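Local coordinates for mutual gliding-motility protein MglA (Myxococcus xanthus DK 1622, PDB 6H17), which acts as a GTP-binding and GTP-hydrolysing intracellular switch that coordinates social and adventurous gliding and controls the direction and speed of movement, at residues 14-20 against 96-102; 25-29 against 76-80. One frame throughout, in Å; residues are numbered along the deposited sequence.

Interaction 1 (14-20 against 96-102); sequences KIVYYGP and VDGVVFV
The carbonyl oxygen of K14 is gripped twice where the two strands begin to pair: D97 N donates to K14 O at 2.8 Å from slightly outside the carbonyl plane, and G98 N donates to the same oxygen within that plane. D97 answers with its side chain, whose OD2 takes K14 N through the anti lone pair at 2.8 Å. With CG anti to its own carbonyl carbon (chi1 -61°), the carboxylate turns back to the neighbouring strand, and its other oxygen, OD1, accepts from S2 N. From here a regular parallel ladder runs on, V16 lying between G98 O and V100 N, and Y18 between V100 O and V102 N. The last rung, V102 N to Y18 O, is nearly straight at 177°. V100 supplies the main apolar contact by standing alongside Y17: V100 CB lies 3.9 Å from the centroid of the Y17 ring, a CH-pi contact over the face, while V102 CG2 meets the ring edge. Just past the end of strand 10-18, G19 CA lies 3.7 Å from F101 CE2; G19 has a backbone conformation in which a CB would run into the preceding carbonyl. These are two neighbouring parallel strands at the heart of the Ras-like GTPase sheet, where the strand leading into the P-loop lies beside 98-104. Helix 176-193 covers the face carrying I15, Y17 and V100; helix 110-125 lies over Y18 and F101, with Y18 OH held by N119 and N123; strands 71-78 and 136-141 flank the pair.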
# COMPACT_ATOMS: atom_id res chain seq x y z
N LYS A 14 -6.81 6.39 4.49
CA LYS A 14 -6.77 5.10 3.83
C LYS A 14 -5.47 4.94 3.05
O LYS A 14 -5.13 5.78 2.21
CB LYS A 14 -7.95 5.00 2.88
CG LYS A 14 -8.06 3.72 2.12
CD LYS A 14 -9.38 3.69 1.35
CE LYS A 14 -9.72 2.32 0.87
NZ LYS A 14 -11.05 2.28 0.19
N ILE A 15 -4.76 3.84 3.32
CA ILE A 15 -3.56 3.47 2.59
C ILE A 15 -3.85 2.17 1.86
O ILE A 15 -4.32 1.21 2.48
CB ILE A 15 -2.36 3.24 3.53
CG1 ILE A 15 -2.07 4.47 4.39
CG2 ILE A 15 -1.13 2.77 2.74
CD1 ILE A 15 -1.85 5.67 3.65
N VAL A 16 -3.56 2.12 0.55
CA VAL A 16 -3.75 0.91 -0.24
C VAL A 16 -2.39 0.37 -0.68
O VAL A 16 -1.60 1.10 -1.30
CB VAL A 16 -4.67 1.15 -1.45
CG1 VAL A 16 -4.75 -0.11 -2.31
CG2 VAL A 16 -6.05 1.56 -0.97
N TYR A 17 -2.14 -0.91 -0.39
CA TYR A 17 -1.00 -1.67 -0.91
C TYR A 17 -1.43 -2.32 -2.21
O TYR A 17 -2.40 -3.10 -2.24
CB TYR A 17 -0.57 -2.70 0.14
CG TYR A 17 0.28 -2.13 1.26
CD1 TYR A 17 1.61 -2.46 1.39
CD2 TYR A 17 -0.26 -1.24 2.19
CE1 TYR A 17 2.39 -1.95 2.40
CE2 TYR A 17 0.52 -0.73 3.21
CZ TYR A 17 1.84 -1.08 3.30
OH TYR A 17 2.59 -0.53 4.31
N TYR A 18 -0.70 -2.03 -3.27
CA TYR A 18 -1.02 -2.44 -4.63
C TYR A 18 0.16 -3.22 -5.19
O TYR A 18 1.26 -3.15 -4.65
CB TYR A 18 -1.24 -1.19 -5.49
CG TYR A 18 -2.28 -1.26 -6.58
CD1 TYR A 18 -3.60 -1.00 -6.31
CD2 TYR A 18 -1.93 -1.53 -7.88
CE1 TYR A 18 -4.55 -1.02 -7.29
CE2 TYR A 18 -2.87 -1.56 -8.89
CZ TYR A 18 -4.19 -1.30 -8.58
OH TYR A 18 -5.18 -1.28 -9.55
N GLY A 19 -0.06 -3.96 -6.27
CA GLY A 19 1.00 -4.70 -6.91
C GLY A 19 0.48 -6.01 -7.47
O GLY A 19 -0.64 -6.41 -7.21
N PRO A 20 1.31 -6.71 -8.22
CA PRO A 20 0.84 -7.88 -8.98
C PRO A 20 0.56 -9.07 -8.08
O PRO A 20 0.85 -9.08 -6.88
CB PRO A 20 1.98 -8.13 -9.97
CG PRO A 20 3.18 -7.61 -9.28
CD PRO A 20 2.72 -6.38 -8.53
N VAL A 96 -8.76 6.52 -1.53
CA VAL A 96 -7.39 6.30 -1.06
C VAL A 96 -6.70 7.63 -0.79
O VAL A 96 -6.86 8.61 -1.54
CB VAL A 96 -6.62 5.45 -2.08
CG1 VAL A 96 -6.50 6.17 -3.43
CG2 VAL A 96 -5.23 5.10 -1.54
N ASP A 97 -5.91 7.67 0.28
CA ASP A 97 -5.08 8.82 0.62
C ASP A 97 -3.60 8.60 0.34
O ASP A 97 -2.88 9.58 0.11
CB ASP A 97 -5.25 9.17 2.10
CG ASP A 97 -6.67 9.54 2.42
OD1 ASP A 97 -7.19 10.47 1.77
OD2 ASP A 97 -7.30 8.87 3.25
N GLY A 98 -3.13 7.37 0.37
CA GLY A 98 -1.75 7.09 -0.01
C GLY A 98 -1.64 5.68 -0.52
O GLY A 98 -2.43 4.81 -0.14
N VAL A 99 -0.66 5.45 -1.38
CA VAL A 99 -0.46 4.14 -2.00
C VAL A 99 0.96 3.65 -1.78
O VAL A 99 1.93 4.42 -1.86
CB VAL A 99 -0.77 4.19 -3.51
CG1 VAL A 99 -0.39 2.88 -4.19
CG2 VAL A 99 -2.23 4.49 -3.75
N VAL A 100 1.09 2.36 -1.51
CA VAL A 100 2.37 1.65 -1.54
C VAL A 100 2.27 0.68 -2.69
O VAL A 100 1.39 -0.19 -2.70
CB VAL A 100 2.64 0.89 -0.24
CG1 VAL A 100 3.91 0.08 -0.37
CG2 VAL A 100 2.71 1.83 0.96
N PHE A 101 3.17 0.81 -3.67
CA PHE A 101 3.26 -0.18 -4.73
C PHE A 101 4.32 -1.20 -4.34
O PHE A 101 5.49 -0.84 -4.18
CB PHE A 101 3.61 0.44 -6.08
CG PHE A 101 3.58 -0.57 -7.20
CD1 PHE A 101 4.72 -1.27 -7.58
CD2 PHE A 101 2.39 -0.84 -7.84
CE1 PHE A 101 4.67 -2.20 -8.61
CE2 PHE A 101 2.32 -1.78 -8.85
CZ PHE A 101 3.45 -2.44 -9.25
N VAL A 102 3.93 -2.46 -4.20
CA VAL A 102 4.82 -3.54 -3.83
C VAL A 102 5.21 -4.26 -5.11
O VAL A 102 4.38 -4.93 -5.73
CB VAL A 102 4.17 -4.50 -2.83
CG1 VAL A 102 5.13 -5.63 -2.46
CG2 VAL A 102 3.70 -3.76 -1.57

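Interaction 2 (25-29 against 76-80); sequences KTTNL and LYTVP. With MG (magnesium ion), chain B; GSP (5'-guanosine-diphosphate-monothiophosphate), chain C.
T78 directs its methyl at the first turn of helix 25-35, T78 CG2 lying 3.6 Å from K25 O. Its OG1 sits between the backbone N and the carbonyl carbon (chi1 69°), which separates the two branches by task: the methyl packs on K25 and L29, while the hydroxyl faces the magnesium site and bonds to D58, which also holds T26 OG1. L29 and T78 lie antiparallel alongside each other, L29 CD1 reaching T78 CG2 at 3.8 Å and CD2 reaching on to L76 CB. K25 starts toward the strand but bends twice near its end (chi3 -64°, chi4 -69°), carrying CE to 3.0 Å from V79 O and curling NZ back over the phosphates. There K25 NZ donates to GSP O3G at 2.7 Å and to O1B, with G19 O as a further partner, so one ammonium bridges the beta and gamma groups. This is the P-loop (Walker A) lysine facing segment 76-80, which leads into the switch II region of small GTPases. T26 OG1 binds magnesium at 2.1 Å, and T26 N donates to GSP O2B. Oxygens O2B and O2G of the nucleotide and three waters complete a six-coordinate shell. One of those waters donates to both T78 OG1 and V79 O, tying T78 and V79 to the metal through the second shell. Farther along the helix, T27 holds GSP O1A by two donors, its backbone N and its OG1, the latter at 2.7 Å.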
# COMPACT_ATOMS: atom_id res chain seq x y z
N LYS A 25 1.88 -8.15 -0.76
CA LYS A 25 1.03 -7.15 -0.10
C LYS A 25 0.49 -7.66 1.24
O LYS A 25 0.66 -7.01 2.28
CB LYS A 25 -0.13 -6.78 -1.02
CG LYS A 25 0.31 -6.18 -2.36
CD LYS A 25 -0.83 -5.93 -3.34
CE LYS A 25 -1.55 -7.17 -3.80
NZ LYS A 25 -0.75 -8.07 -4.68
N THR A 26 -0.16 -8.82 1.22
CA THR A 26 -0.69 -9.41 2.45
C THR A 26 0.42 -9.62 3.46
O THR A 26 0.25 -9.34 4.65
CB THR A 26 -1.40 -10.71 2.11
OG1 THR A 26 -2.56 -10.41 1.30
CG2 THR A 26 -1.85 -11.46 3.38
N THR A 27 1.59 -10.08 3.00
CA THR A 27 2.71 -10.35 3.90
C THR A 27 3.16 -9.08 4.61
O THR A 27 3.49 -9.11 5.80
CB THR A 27 3.87 -10.95 3.11
OG1 THR A 27 3.46 -12.18 2.50
CG2 THR A 27 5.06 -11.27 4.00
N ASN A 28 3.17 -7.95 3.89
CA ASN A 28 3.49 -6.68 4.54
C ASN A 28 2.56 -6.43 5.73
O ASN A 28 3.01 -6.09 6.83
CB ASN A 28 3.37 -5.51 3.55
CG ASN A 28 4.69 -5.14 2.87
OD1 ASN A 28 5.39 -4.24 3.34
ND2 ASN A 28 4.99 -5.77 1.76
N LEU A 29 1.25 -6.52 5.51
CA LEU A 29 0.30 -6.25 6.59
C LEU A 29 0.42 -7.27 7.73
O LEU A 29 0.24 -6.91 8.90
CB LEU A 29 -1.13 -6.17 6.07
CG LEU A 29 -1.57 -4.77 5.64
CD1 LEU A 29 -0.78 -4.24 4.47
CD2 LEU A 29 -3.07 -4.75 5.34
N LEU A 76 -5.22 0.41 6.60
CA LEU A 76 -4.44 -0.22 5.54
C LEU A 76 -5.25 -1.30 4.87
O LEU A 76 -5.90 -2.13 5.54
CB LEU A 76 -3.18 -0.87 6.12
CG LEU A 76 -2.01 0.05 6.46
CD1 LEU A 76 -2.38 1.26 7.25
CD2 LEU A 76 -0.90 -0.76 7.16
N TYR A 77 -5.22 -1.30 3.53
CA TYR A 77 -5.88 -2.30 2.70
C TYR A 77 -4.87 -2.90 1.74
O TYR A 77 -3.94 -2.22 1.30
CB TYR A 77 -6.98 -1.66 1.83
CG TYR A 77 -8.23 -1.21 2.56
CD1 TYR A 77 -9.38 -1.97 2.50
CD2 TYR A 77 -8.26 -0.03 3.30
CE1 TYR A 77 -10.53 -1.58 3.14
CE2 TYR A 77 -9.44 0.37 3.96
CZ TYR A 77 -10.55 -0.42 3.86
OH TYR A 77 -11.71 -0.06 4.51
N THR A 78 -5.06 -4.16 1.41
CA THR A 78 -4.45 -4.72 0.20
C THR A 78 -5.53 -4.92 -0.84
O THR A 78 -6.72 -4.72 -0.59
CB THR A 78 -3.73 -6.04 0.48
OG1 THR A 78 -4.69 -7.05 0.79
CG2 THR A 78 -2.72 -5.90 1.60
N VAL A 79 -5.09 -5.31 -2.04
CA VAL A 79 -6.00 -5.62 -3.14
C VAL A 79 -5.65 -7.01 -3.66
O VAL A 79 -4.54 -7.51 -3.42
CB VAL A 79 -5.90 -4.60 -4.29
CG1 VAL A 79 -6.12 -3.18 -3.78
CG2 VAL A 79 -4.58 -4.71 -5.03
N PRO A 80 -6.55 -7.63 -4.43
CA PRO A 80 -6.17 -8.84 -5.16
C PRO A 80 -5.42 -8.44 -6.41
O PRO A 80 -5.96 -7.75 -7.28
CB PRO A 80 -7.51 -9.52 -5.47
CG PRO A 80 -8.54 -8.47 -5.27
CD PRO A 80 -7.99 -7.34 -4.50
MG MG B . -2.99 -11.00 -0.68
PG GSP C . -2.44 -11.48 -3.91
O3B GSP C . -0.89 -11.62 -3.35
S1G GSP C . -2.69 -12.94 -5.06
O2G GSP C . -3.34 -11.45 -2.66
O3G GSP C . -2.49 -10.12 -4.62
PB GSP C . -0.10 -10.83 -2.23
O1B GSP C . 0.62 -9.67 -2.82
O2B GSP C . -0.97 -10.53 -1.07
PA GSP C . 1.35 -12.56 -0.42
O1A GSP C . 1.74 -11.53 0.53
O2A GSP C . 0.29 -13.49 -0.03
O3A GSP C . 1.02 -11.93 -1.84
O5' GSP C . 2.70 -13.34 -0.79
C5' GSP C . 2.68 -14.39 -1.75
C4' GSP C . 3.81 -15.37 -1.47
O4' GSP C . 5.08 -14.70 -1.59
C3' GSP C . 3.75 -15.93 -0.08
O3' GSP C . 4.12 -17.30 -0.10
C2' GSP C . 4.78 -15.14 0.73
O2' GSP C . 5.33 -15.81 1.82
C1' GSP C . 5.80 -14.86 -0.38
N9 GSP C . 6.63 -13.69 -0.15
C8 GSP C . 6.18 -12.44 0.14
N7 GSP C . 7.22 -11.60 0.29
C5 GSP C . 8.36 -12.34 0.09
C6 GSP C . 9.71 -12.02 0.13
O6 GSP C . 10.18 -10.88 0.37
N1 GSP C . 10.58 -13.04 -0.11
C2 GSP C . 10.16 -14.32 -0.39
N2 GSP C . 11.07 -15.25 -0.63
N3 GSP C . 8.85 -14.65 -0.43
C4 GSP C . 7.99 -13.65 -0.18
O HOH W 1 -3.61 -9.02 -1.15
O HOH W 2 -4.88 -11.46 -0.07
O HOH W 3 -2.40 -12.93 -0.18

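Strand 10-18 joins the two interactions: 98-104 pairs along one edge and 71-78 along the other, where Y17 N lies 2.8 Å from Y77 O and I15 O lies 2.9 Å from Y77 N, both probable hydrogen bonds. The centres of the two interactions are about 8 Å apart. The chain leaves interaction 1 at G19 and P20, rounds the phosphates, and enters interaction 2 at the start of helix 25-35, so the P-loop links a strand of the sheet to a helix that packs on it. K25 CD packs back against that strand, 3.4 Å from Y17 O. Interaction 2 touches GTPgammaS and magnesium directly, whereas interaction 1 stands just behind, P20 O lying 4.1 Å from GSP O1B.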